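Local coordinates for leucine-rich repeat protein (Bacteroides thetaiotaomicron, PDB 4ECN), which is of unknown function but, as an extracellular leucine-rich repeat protein with DUF4458 domains, probably serves in protein binding, at residues A[515-520]-A[544-549]; A[654-659]-A[681-686]. All blocks are in the same frame, centred on the assembly; numbering follows the deposited sequence.

Interaction 1: A[515-520]-A[544-549]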
ATOM      1  N   PRO A 515      -9.297 -22.705   6.467  1.00 55.35           N
ATOM      2  CA  PRO A 515     -10.575 -23.322   6.048  1.00 55.45           C
ATOM      3  C   PRO A 515     -11.343 -22.585   4.952  1.00 59.08           C
ATOM      4  O   PRO A 515     -11.894 -23.244   4.068  1.00 58.10           O
ATOM      5  CB  PRO A 515     -11.429 -23.289   7.314  1.00 57.20           C
ATOM      6  CG  PRO A 515     -10.527 -22.903   8.400  1.00 61.98           C
ATOM      7  CD  PRO A 515      -9.398 -22.141   7.820  1.00 56.59           C
ATOM      8  N   GLU A 516     -11.419 -21.239   5.031  1.00 55.90           N
ATOM      9  CA  GLU A 516     -12.255 -20.441   4.139  1.00 55.48           C
ATOM     10  C   GLU A 516     -11.494 -19.361   3.349  1.00 56.75           C
ATOM     11  O   GLU A 516     -12.027 -18.270   3.141  1.00 55.98           O
ATOM     12  CB  GLU A 516     -13.345 -19.765   4.988  1.00 57.19           C
ATOM     13  CG  GLU A 516     -14.285 -20.751   5.676  1.00 70.75           C
ATOM     14  CD  GLU A 516     -15.125 -21.641   4.774  1.00 91.87           C
ATOM     15  OE1 GLU A 516     -15.479 -21.210   3.650  1.00 76.79           O
ATOM     16  OE2 GLU A 516     -15.469 -22.761   5.221  1.00 89.03           O
ATOM     17  N   LEU A 517     -10.305 -19.685   2.835  1.00 51.90           N
ATOM     18  CA  LEU A 517      -9.525 -18.737   2.036  1.00 50.41           C
ATOM     19  C   LEU A 517     -10.229 -18.505   0.690  1.00 53.84           C
ATOM     20  O   LEU A 517     -10.688 -19.453   0.061  1.00 55.02           O
ATOM     21  CB  LEU A 517      -8.082 -19.256   1.847  1.00 50.52           C
ATOM     22  CG  LEU A 517      -7.054 -18.377   1.112  1.00 54.65           C
ATOM     23  CD1 LEU A 517      -6.832 -17.054   1.813  1.00 54.31           C
ATOM     24  CD2 LEU A 517      -5.715 -19.095   0.960  1.00 57.46           C
ATOM     25  N   GLN A 518     -10.340 -17.241   0.278  1.00 48.15           N
ATOM     26  CA  GLN A 518     -11.032 -16.836  -0.940  1.00 46.85           C
ATOM     27  C   GLN A 518     -10.177 -15.983  -1.854  1.00 49.55           C
ATOM     28  O   GLN A 518     -10.293 -16.101  -3.074  1.00 50.13           O
ATOM     29  CB  GLN A 518     -12.290 -16.031  -0.582  1.00 47.66           C
ATOM     30  CG  GLN A 518     -13.395 -16.834   0.087  1.00 48.78           C
ATOM     31  CD  GLN A 518     -14.564 -15.951   0.412  1.00 58.03           C
ATOM     32  OE1 GLN A 518     -14.583 -14.749   0.136  1.00 54.81           O
ATOM     33  NE2 GLN A 518     -15.573 -16.530   1.006  1.00 46.60           N
ATOM     34  N   SER A 519      -9.394 -15.061  -1.272  1.00 44.13           N
ATOM     35  CA  SER A 519      -8.532 -14.119  -1.975  1.00 42.00           C
ATOM     36  C   SER A 519      -7.098 -14.265  -1.484  1.00 47.98           C
ATOM     37  O   SER A 519      -6.846 -14.160  -0.280  1.00 49.77           O
ATOM     38  CB  SER A 519      -9.037 -12.699  -1.761  1.00 42.64           C
ATOM     39  OG  SER A 519      -8.098 -11.726  -2.193  1.00 52.42           O
ATOM     40  N   LEU A 520      -6.160 -14.491  -2.419  1.00 42.80           N
ATOM     41  CA  LEU A 520      -4.740 -14.668  -2.132  1.00 41.94           C
ATOM     42  C   LEU A 520      -3.893 -13.890  -3.132  1.00 46.97           C
ATOM     43  O   LEU A 520      -4.134 -13.962  -4.344  1.00 47.55           O
ATOM     44  CB  LEU A 520      -4.387 -16.169  -2.172  1.00 42.48           C
ATOM     45  CG  LEU A 520      -2.951 -16.579  -1.861  1.00 46.67           C
ATOM     46  CD1 LEU A 520      -2.634 -16.392  -0.409  1.00 46.95           C
ATOM     47  CD2 LEU A 520      -2.704 -18.008  -2.252  1.00 47.73           C
ATOM     48  N   GLU A 544      -7.957 -30.003  -0.685  1.00 73.33           N
ATOM     49  CA  GLU A 544      -9.419 -30.105  -0.570  1.00 74.39           C
ATOM     50  C   GLU A 544      -9.984 -28.955   0.275  1.00 77.74           C
ATOM     51  O   GLU A 544     -11.193 -28.703   0.211  1.00 76.86           O
ATOM     52  CB  GLU A 544      -9.857 -31.457   0.026  1.00 77.62           C
ATOM     53  CG  GLU A 544      -9.170 -32.697  -0.533  1.00 90.26           C
ATOM     54  CD  GLU A 544      -8.019 -33.206   0.318  1.00119.07           C
ATOM     55  OE1 GLU A 544      -6.990 -32.496   0.444  1.00 98.10           O
ATOM     56  OE2 GLU A 544      -8.149 -34.330   0.861  1.00122.51           O
ATOM     57  N   ASP A 545      -9.108 -28.266   1.069  1.00 74.17           N
ATOM     58  CA  ASP A 545      -9.480 -27.082   1.863  1.00 73.46           C
ATOM     59  C   ASP A 545      -9.694 -25.911   0.943  1.00 75.13           C
ATOM     60  O   ASP A 545     -10.823 -25.599   0.563  1.00 74.22           O
ATOM     61  CB  ASP A 545      -8.420 -26.685   2.952  1.00 75.24           C
ATOM     62  CG  ASP A 545      -8.098 -27.677   4.058  1.00 86.54           C
ATOM     63  OD1 ASP A 545      -8.990 -27.936   4.901  1.00 87.21           O
ATOM     64  OD2 ASP A 545      -6.911 -28.097   4.156  1.00 90.59           O
ATOM     65  N   THR A 546      -8.558 -25.330   0.524  1.00 70.26           N
ATOM     66  CA  THR A 546      -8.398 -24.112  -0.250  1.00 68.28           C
ATOM     67  C   THR A 546      -8.742 -24.299  -1.754  1.00 71.16           C
ATOM     68  O   THR A 546      -9.380 -23.406  -2.324  1.00 70.96           O
ATOM     69  CB  THR A 546      -6.954 -23.580  -0.084  1.00 69.03           C
ATOM     70  OG1 THR A 546      -6.012 -24.438  -0.734  1.00 64.50           O
ATOM     71  CG2 THR A 546      -6.569 -23.363   1.388  1.00 64.97           C
ATOM     72  N   GLY A 547      -8.324 -25.407  -2.374  1.00 65.64           N
ATOM     73  CA  GLY A 547      -8.563 -25.653  -3.802  1.00 64.30           C
ATOM     74  C   GLY A 547      -9.914 -25.217  -4.349  1.00 63.98           C
ATOM     75  O   GLY A 547      -9.981 -24.306  -5.186  1.00 62.41           O
ATOM     76  N   PRO A 548     -11.018 -25.807  -3.838  1.00 58.40           N
ATOM     77  CA  PRO A 548     -12.347 -25.427  -4.334  1.00 57.53           C
ATOM     78  C   PRO A 548     -12.913 -24.105  -3.739  1.00 59.73           C
ATOM     79  O   PRO A 548     -14.056 -23.755  -4.075  1.00 59.40           O
ATOM     80  CB  PRO A 548     -13.209 -26.614  -3.889  1.00 60.16           C
ATOM     81  CG  PRO A 548     -12.581 -27.092  -2.665  1.00 64.37           C
ATOM     82  CD  PRO A 548     -11.112 -26.913  -2.861  1.00 59.83           C
ATOM     83  N   LYS A 549     -12.141 -23.372  -2.883  1.00 54.20           N
ATOM     84  CA  LYS A 549     -12.601 -22.138  -2.199  1.00 52.86           C
ATOM     85  C   LYS A 549     -12.011 -20.818  -2.772  1.00 55.57           C
ATOM     86  O   LYS A 549     -12.646 -19.762  -2.615  1.00 53.88           O
ATOM     87  CB  LYS A 549     -12.245 -22.185  -0.695  1.00 54.40           C
ATOM     88  CG  LYS A 549     -13.026 -23.194   0.119  1.00 60.98           C
ATOM     89  CD  LYS A 549     -14.362 -22.686   0.640  1.00 63.21           C
ATOM     90  CE  LYS A 549     -15.140 -23.793   1.316  1.00 65.86           C
ATOM     91  NZ  LYS A 549     -14.319 -24.537   2.305  1.00 72.49           N
TER
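Lys-549 lays its side chain across Pro-515, Glu-516 and Leu-517, joining neighbouring turns of a leucine-rich repeat solenoid just before the parallel strands 519-521 and 552-554. The ammonium end does the polar work, though gently: NZ makes a weak hydrogen bond to Pro-515 O (3.3 Å) and a long salt bridge to Glu-516 OE2 (3.6 Å). The Glu-516 carboxylate also lies against the lysine's methylenes, OE1 coming 3.5 Å from Lys-549 CE. Two bends steer the lysine there: the chain folds at chi2 (-86°), runs straight through chi3, then turns again at chi4 (49°), leaving NZ off the oxygen end of the Pro-515 carbonyl.

Beneath this polar surface the contact turns apolar and sparse, with the methyl group Leu-517 CD2 facing Thr-546 CG2 at 4.4 Å; Leu-517 also packs on Val-496 and Ile-550. The side chain of Gln-518 leaves CA in the direction away from 544-549, and its OE1 is hydrogen-bonded to Arg-384. Its backbone instead bonds to Thr-494 on one neighbouring turn and to Gln-551 and Ile-552 on the other. What sets the start of Lys-549 is a local turn, closed by Lys-549 N donating to Thr-546 O at 2.8 Å.

Interaction 2: A[654-659]-A[681-686]; sequences NKIGSE and SYNEIQ
Lys-655 and Glu-684 lie alongside each other, heading in one direction, and end in a salt bridge in which Lys-655 NZ meets Glu-684 OE2 at 2.8 Å. The carboxylate uses the syn lone pair of OE2, the one on the side of its other oxygen. Glu-684 is extended beyond CG (chi2 178°), whereas the lysine bends at chi3 and chi4, so that its methylenes pass along OE2 before NZ arrives. OE1 lies over Ser-658 CB, and the glutamate thus spans the turn formed by 655-658.

Deeper in the coil Ile-656 and Asn-683 are paired in the same parallel fashion, the isoleucine CG1 branch lying alongside the amide. Ile-656 N donates to Asn-683 OD1 (3.0 Å), although the modelled place of that oxygen is less sure, while Asn-683 ND2 is bound by Phe-651 O and Leu-680 O. Asn-654 repeats the pattern one turn earlier, with OD1 accepting from Leu-631 N and ND2 donating to Phe-626 O and Phe-651 O: this is the asparagine ladder of leucine-rich repeats.

The backbones are stitched together by Asn-654 N to Tyr-682 O (3.1 Å) and Glu-684 N to Ile-656 O (2.9 Å). Gly-657, with its positive phi, takes the third position of the type II turn. Ser-658 reinforces that turn, its N and OG both donating to Lys-655 O, the OG bond being 2.7 Å long.

With Glu-684 cut back to an alanine, the Lys-655 ammonium is likely to lose its mate and its side chain to be set free to swing away from the neighbouring turn. The chemistry is layered: buried asparagine amides satisfy inward-facing backbone groups, while a charge pair ties the same two turns together nearer the surface.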
ATOM      1  N   ASN A 654       2.221  -9.445 -29.814  1.00 38.34           N
ATOM      2  CA  ASN A 654       2.244 -10.900 -29.999  1.00 38.59           C
ATOM      3  C   ASN A 654       2.786 -11.203 -31.414  1.00 46.06           C
ATOM      4  O   ASN A 654       3.438 -10.332 -31.998  1.00 47.42           O
ATOM      5  CB  ASN A 654       0.862 -11.503 -29.759  1.00 32.74           C
ATOM      6  CG  ASN A 654       0.561 -11.699 -28.306  1.00 45.98           C
ATOM      7  OD1 ASN A 654       1.104 -12.592 -27.673  1.00 43.68           O
ATOM      8  ND2 ASN A 654      -0.363 -10.931 -27.758  1.00 35.13           N
ATOM      9  N   LYS A 655       2.503 -12.401 -31.970  1.00 42.58           N
ATOM     10  CA  LYS A 655       2.968 -12.821 -33.295  1.00 41.87           C
ATOM     11  C   LYS A 655       1.798 -13.348 -34.115  1.00 46.94           C
ATOM     12  O   LYS A 655       1.952 -14.349 -34.820  1.00 48.49           O
ATOM     13  CB  LYS A 655       4.068 -13.907 -33.154  1.00 44.29           C
ATOM     14  CG  LYS A 655       5.311 -13.465 -32.388  1.00 49.94           C
ATOM     15  CD  LYS A 655       6.367 -14.550 -32.321  1.00 55.79           C
ATOM     16  CE  LYS A 655       7.652 -14.178 -33.027  1.00 70.77           C
ATOM     17  NZ  LYS A 655       7.516 -14.177 -34.514  1.00 81.79           N
ATOM     18  N   ILE A 656       0.604 -12.728 -33.976  1.00 42.29           N
ATOM     19  CA  ILE A 656      -0.612 -13.160 -34.680  1.00 41.74           C
ATOM     20  C   ILE A 656      -0.401 -12.954 -36.191  1.00 48.84           C
ATOM     21  O   ILE A 656      -0.002 -11.867 -36.606  1.00 48.22           O
ATOM     22  CB  ILE A 656      -1.904 -12.432 -34.168  1.00 43.47           C
ATOM     23  CG1 ILE A 656      -2.011 -12.320 -32.626  1.00 42.85           C
ATOM     24  CG2 ILE A 656      -3.199 -12.983 -34.815  1.00 44.62           C
ATOM     25  CD1 ILE A 656      -2.244 -13.510 -31.887  1.00 52.58           C
ATOM     26  N   GLY A 657      -0.672 -13.992 -36.985  1.00 48.21           N
ATOM     27  CA  GLY A 657      -0.540 -13.943 -38.442  1.00 49.18           C
ATOM     28  C   GLY A 657       0.823 -14.341 -38.982  1.00 54.99           C
ATOM     29  O   GLY A 657       1.051 -14.309 -40.198  1.00 55.40           O
ATOM     30  N   SER A 658       1.750 -14.697 -38.073  1.00 51.76           N
ATOM     31  CA  SER A 658       3.100 -15.118 -38.436  1.00 51.54           C
ATOM     32  C   SER A 658       3.054 -16.514 -39.022  1.00 57.41           C
ATOM     33  O   SER A 658       3.977 -16.896 -39.738  1.00 57.58           O
ATOM     34  CB  SER A 658       4.047 -15.054 -37.241  1.00 52.21           C
ATOM     35  OG  SER A 658       3.678 -15.926 -36.190  1.00 58.83           O
ATOM     36  N   GLU A 659       1.950 -17.250 -38.769  1.00 54.90           N
ATOM     37  CA  GLU A 659       1.764 -18.609 -39.265  1.00 55.53           C
ATOM     38  C   GLU A 659       0.873 -18.652 -40.521  1.00 59.07           C
ATOM     39  O   GLU A 659       0.650 -19.740 -41.062  1.00 59.19           O
ATOM     40  CB  GLU A 659       1.181 -19.508 -38.172  1.00 57.06           C
ATOM     41  CG  GLU A 659       2.187 -19.833 -37.084  1.00 67.65           C
ATOM     42  CD  GLU A 659       3.466 -20.483 -37.578  1.00 85.98           C
ATOM     43  OE1 GLU A 659       3.382 -21.507 -38.297  1.00 72.32           O
ATOM     44  OE2 GLU A 659       4.554 -19.957 -37.249  1.00 79.39           O
ATOM     45  N   SER A 681      -2.704  -4.554 -32.132  1.00 37.32           N
ATOM     46  CA  SER A 681      -1.543  -3.763 -32.550  1.00 37.83           C
ATOM     47  C   SER A 681      -0.261  -4.498 -32.165  1.00 46.51           C
ATOM     48  O   SER A 681      -0.285  -5.295 -31.218  1.00 48.59           O
ATOM     49  CB  SER A 681      -1.587  -2.364 -31.954  1.00 38.76           C
ATOM     50  OG  SER A 681      -1.662  -2.429 -30.545  1.00 50.42           O
ATOM     51  N   TYR A 682       0.835  -4.298 -32.948  1.00 41.88           N
ATOM     52  CA  TYR A 682       2.144  -4.958 -32.790  1.00 40.24           C
ATOM     53  C   TYR A 682       1.957  -6.451 -32.871  1.00 46.05           C
ATOM     54  O   TYR A 682       1.944  -7.158 -31.856  1.00 45.86           O
ATOM     55  CB  TYR A 682       2.890  -4.568 -31.510  1.00 39.19           C
ATOM     56  CG  TYR A 682       3.204  -3.093 -31.432  1.00 39.06           C
ATOM     57  CD1 TYR A 682       2.281  -2.190 -30.902  1.00 39.84           C
ATOM     58  CD2 TYR A 682       4.426  -2.596 -31.877  1.00 39.09           C
ATOM     59  CE1 TYR A 682       2.566  -0.831 -30.818  1.00 38.39           C
ATOM     60  CE2 TYR A 682       4.730  -1.238 -31.779  1.00 39.54           C
ATOM     61  CZ  TYR A 682       3.801  -0.362 -31.232  1.00 47.05           C
ATOM     62  OH  TYR A 682       4.074   0.983 -31.124  1.00 52.33           O
ATOM     63  N   ASN A 683       1.740  -6.916 -34.103  1.00 43.27           N
ATOM     64  CA  ASN A 683       1.579  -8.328 -34.436  1.00 42.85           C
ATOM     65  C   ASN A 683       2.185  -8.543 -35.805  1.00 45.59           C
ATOM     66  O   ASN A 683       3.079  -7.792 -36.179  1.00 46.72           O
ATOM     67  CB  ASN A 683       0.112  -8.769 -34.338  1.00 41.12           C
ATOM     68  CG  ASN A 683      -0.250  -9.199 -32.940  1.00 52.26           C
ATOM     69  OD1 ASN A 683       0.296 -10.157 -32.440  1.00 50.30           O
ATOM     70  ND2 ASN A 683      -1.163  -8.520 -32.269  1.00 38.43           N
ATOM     71  N   GLU A 684       1.784  -9.578 -36.519  1.00 41.80           N
ATOM     72  CA  GLU A 684       2.352  -9.870 -37.828  1.00 42.41           C
ATOM     73  C   GLU A 684       1.229 -10.162 -38.813  1.00 48.58           C
ATOM     74  O   GLU A 684       1.384 -10.968 -39.736  1.00 50.99           O
ATOM     75  CB  GLU A 684       3.341 -11.035 -37.732  1.00 44.39           C
ATOM     76  CG  GLU A 684       4.545 -10.757 -36.844  1.00 50.53           C
ATOM     77  CD  GLU A 684       5.505 -11.914 -36.694  1.00 68.75           C
ATOM     78  OE1 GLU A 684       5.921 -12.489 -37.725  1.00 77.03           O
ATOM     79  OE2 GLU A 684       5.876 -12.217 -35.540  1.00 70.13           O
ATOM     80  N   ILE A 685       0.091  -9.467 -38.613  1.00 43.39           N
ATOM     81  CA  ILE A 685      -1.135  -9.582 -39.388  1.00 41.87           C
ATOM     82  C   ILE A 685      -0.904  -9.018 -40.769  1.00 46.96           C
ATOM     83  O   ILE A 685      -0.555  -7.838 -40.929  1.00 47.70           O
ATOM     84  CB  ILE A 685      -2.290  -8.870 -38.647  1.00 43.10           C
ATOM     85  CG1 ILE A 685      -2.608  -9.605 -37.309  1.00 42.58           C
ATOM     86  CG2 ILE A 685      -3.525  -8.751 -39.542  1.00 42.40           C
ATOM     87  CD1 ILE A 685      -3.331  -8.785 -36.309  1.00 43.66           C
ATOM     88  N   GLN A 686      -1.086  -9.883 -41.770  1.00 42.53           N
ATOM     89  CA  GLN A 686      -0.938  -9.530 -43.178  1.00 41.18           C
ATOM     90  C   GLN A 686      -2.292  -9.464 -43.861  1.00 43.22           C
ATOM     91  O   GLN A 686      -2.440  -8.723 -44.823  1.00 43.13           O
ATOM     92  CB  GLN A 686      -0.036 -10.539 -43.876  1.00 42.64           C
ATOM     93  CG  GLN A 686       1.309  -9.954 -44.216  1.00 52.55           C
ATOM     94  CD  GLN A 686       2.300 -11.007 -44.627  1.00 68.17           C
ATOM     95  OE1 GLN A 686       2.880 -11.710 -43.789  1.00 57.67           O
ATOM     96  NE2 GLN A 686       2.588 -11.068 -45.915  1.00 64.39           N
TER

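From the N terminus the chain first builds two mixed sheets, from strands within 10-124 and 130-259, before the long sheet that starts at 317-319. Interaction 1 closes a loop from 515-520 through helix 530-542 back to 544-549. That loop is complete before interaction 2 opens, so the two lie in series and neither nest nor cross. Interaction 2 closes a helix-free loop between 654-659 and 681-686 that contains strand 675-679. Interaction 1 ties the approaches to strands 519-521 and 552-554 of the mixed sheet; interaction 2 ties the loops that follow strands 646-650 and 675-679 of the parallel sheet. Their centres are 39 Å apart, and each joins turns of the solenoid locally.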